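Beta-lactamase-like protein (Novosphingobium pentaromativorans US6-1, PDB 6AUF) is a zinc-binding metallo-beta-lactamase (MIM-1) that probably hydrolyses beta-lactam antibiotics. Local coordinates at residues G114-L119 against P156-A161. Residues are numbered along the deposited sequence; the frame is centred on the assembly and turned at random.
Sequences GSIAEL and PPVHVA
With chi1 of Ile116 at -70°, its CG1 branch lies anti to the carbonyl carbon and CG2 anti to the backbone N, which turns CG2 to Val158 while the CG1 arm leads away from 156-161. The methyl groups Ile116 CG2 and Val158 CG2 meet 4.0 Å apart, with the two side chains crossing at about a right angle. Val158 CG2 also rests against the helix itself, 3.8 Å from Ala117 CA. Here the backbones come nearest, with 5.6 Å between Ala117 CA and Val158 CA, a spacing allowed by the small side chain of Ala117. Its CB points toward 156-161 and lies 3.5 Å from Pro157 O, with the Pro156 ring on one flank, at 4.1 Å from Ala117 CB to Pro156 CG. Val158 CG2 is equally far from that CB. The same proline ring reaches past the helix start, where Pro156 CD lies beside Gly114 O. Van der Waals contact thus joins the segments, burying 222 Å² in all, from a buried Ile116-Val158 end to an exposed proline end. Behind the contact, Ile116 and Val158 both pack on Ile127 of strand 126-130. Ser115, at the N-cap position, is held by Ser77 OG through its N and by Pro79 O through its OG. The contact therefore sets the first turn of helix 116-121 against the loop running from helix 131-139 into edge strand 162-164. That turn begins a few residues after the zinc ligands His107, His109, Asp111 and His112, which form the HxHxDH motif characteristic of the metallo-beta-lactamase fold.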
loop_
_atom_site.group_PDB
_atom_site.type_symbol
_atom_site.label_atom_id
_atom_site.label_comp_id
_atom_site.label_asym_id
_atom_site.label_seq_id
_atom_site.Cartn_x
_atom_site.Cartn_y
_atom_site.Cartn_z
ATOM N N GLY A 114 0.025 -0.614 11.036
ATOM C CA GLY A 114 -0.077 -0.484 12.480
ATOM C C GLY A 114 -0.425 -1.766 13.217
ATOM O O GLY A 114 -0.064 -1.926 14.389
ATOM N N SER A 115 -1.136 -2.686 12.571
ATOM C CA SER A 115 -1.460 -3.950 13.220
ATOM C C SER A 115 -0.941 -5.135 12.418
ATOM O O SER A 115 -1.544 -6.207 12.417
ATOM C CB SER A 115 -2.966 -4.074 13.496
ATOM O OG SER A 115 -3.770 -3.727 12.382
ATOM N N ILE A 116 0.192 -4.956 11.740
ATOM C CA ILE A 116 0.896 -6.093 11.153
ATOM C C ILE A 116 1.123 -7.165 12.212
ATOM O O ILE A 116 0.924 -8.362 11.969
ATOM C CB ILE A 116 2.228 -5.632 10.524
ATOM C CG1 ILE A 116 1.974 -4.806 9.272
ATOM C CG2 ILE A 116 3.087 -6.820 10.151
ATOM C CD1 ILE A 116 1.270 -5.592 8.196
ATOM N N ALA A 117 1.529 -6.743 13.410
ATOM C CA ALA A 117 1.885 -7.690 14.458
ATOM C C ALA A 117 0.682 -8.535 14.858
ATOM O O ALA A 117 0.697 -9.763 14.718
ATOM C CB ALA A 117 2.440 -6.933 15.663
ATOM N N GLU A 118 -0.364 -7.878 15.364
ATOM C CA GLU A 118 -1.585 -8.582 15.748
ATOM C C GLU A 118 -2.159 -9.366 14.574
ATOM O O GLU A 118 -2.672 -10.478 14.749
ATOM C CB GLU A 118 -2.602 -7.575 16.290
ATOM C CG GLU A 118 -3.985 -8.126 16.511
ATOM C CD GLU A 118 -4.936 -7.087 17.068
ATOM O OE1 GLU A 118 -4.538 -5.908 17.151
ATOM O OE2 GLU A 118 -6.077 -7.452 17.426
ATOM N N LEU A 119 -2.073 -8.808 13.368
ATOM C CA LEU A 119 -2.551 -9.519 12.190
ATOM C C LEU A 119 -1.744 -10.783 11.938
ATOM O O LEU A 119 -2.277 -11.769 11.422
ATOM C CB LEU A 119 -2.477 -8.604 10.975
ATOM C CG LEU A 119 -3.550 -8.851 9.936
ATOM C CD1 LEU A 119 -4.885 -8.805 10.638
ATOM C CD2 LEU A 119 -3.454 -7.792 8.849
ATOM N N PRO A 156 3.421 -1.373 16.849
ATOM C CA PRO A 156 4.085 -2.497 17.509
ATOM C C PRO A 156 4.975 -3.248 16.537
ATOM O O PRO A 156 4.560 -3.576 15.415
ATOM C CB PRO A 156 2.918 -3.366 18.001
ATOM C CG PRO A 156 1.829 -3.078 17.064
ATOM C CD PRO A 156 2.000 -1.650 16.591
ATOM N N PRO A 157 6.203 -3.543 16.943
ATOM C CA PRO A 157 7.178 -4.130 16.019
ATOM C C PRO A 157 6.807 -5.546 15.603
ATOM O O PRO A 157 5.872 -6.169 16.110
ATOM C CB PRO A 157 8.484 -4.114 16.819
ATOM C CG PRO A 157 8.253 -3.144 17.925
ATOM C CD PRO A 157 6.802 -3.219 18.245
ATOM N N VAL A 158 7.601 -6.049 14.655
ATOM C CA VAL A 158 7.437 -7.373 14.072
ATOM C C VAL A 158 8.810 -7.831 13.600
ATOM O O VAL A 158 9.704 -7.015 13.359
ATOM C CB VAL A 158 6.434 -7.345 12.896
ATOM C CG1 VAL A 158 7.150 -7.598 11.591
ATOM C CG2 VAL A 158 5.324 -8.351 13.110
ATOM N N HIS A 159 8.989 -9.146 13.467
ATOM C CA HIS A 159 10.207 -9.691 12.879
ATOM C C HIS A 159 9.984 -9.961 11.398
ATOM O O HIS A 159 8.995 -10.604 11.022
ATOM C CB HIS A 159 10.658 -10.973 13.571
ATOM C CG HIS A 159 11.883 -11.579 12.958
ATOM N ND1 HIS A 159 13.027 -10.851 12.706
ATOM C CD2 HIS A 159 12.140 -12.839 12.532
ATOM C CE1 HIS A 159 13.934 -11.636 12.153
ATOM N NE2 HIS A 159 13.422 -12.847 12.038
ATOM N N VAL A 160 10.903 -9.472 10.566
ATOM C CA VAL A 160 10.853 -9.679 9.123
ATOM C C VAL A 160 11.550 -10.999 8.808
ATOM O O VAL A 160 12.767 -11.129 8.983
ATOM C CB VAL A 160 11.496 -8.515 8.369
ATOM C CG1 VAL A 160 11.619 -8.848 6.893
ATOM C CG2 VAL A 160 10.672 -7.253 8.557
ATOM N N ALA A 161 10.773 -11.975 8.331
ATOM C CA ALA A 161 11.293 -13.317 8.090
ATOM C C ALA A 161 12.096 -13.380 6.801
ATOM O O ALA A 161 13.172 -13.987 6.759
ATOM C CB ALA A 161 10.143 -14.321 8.041
#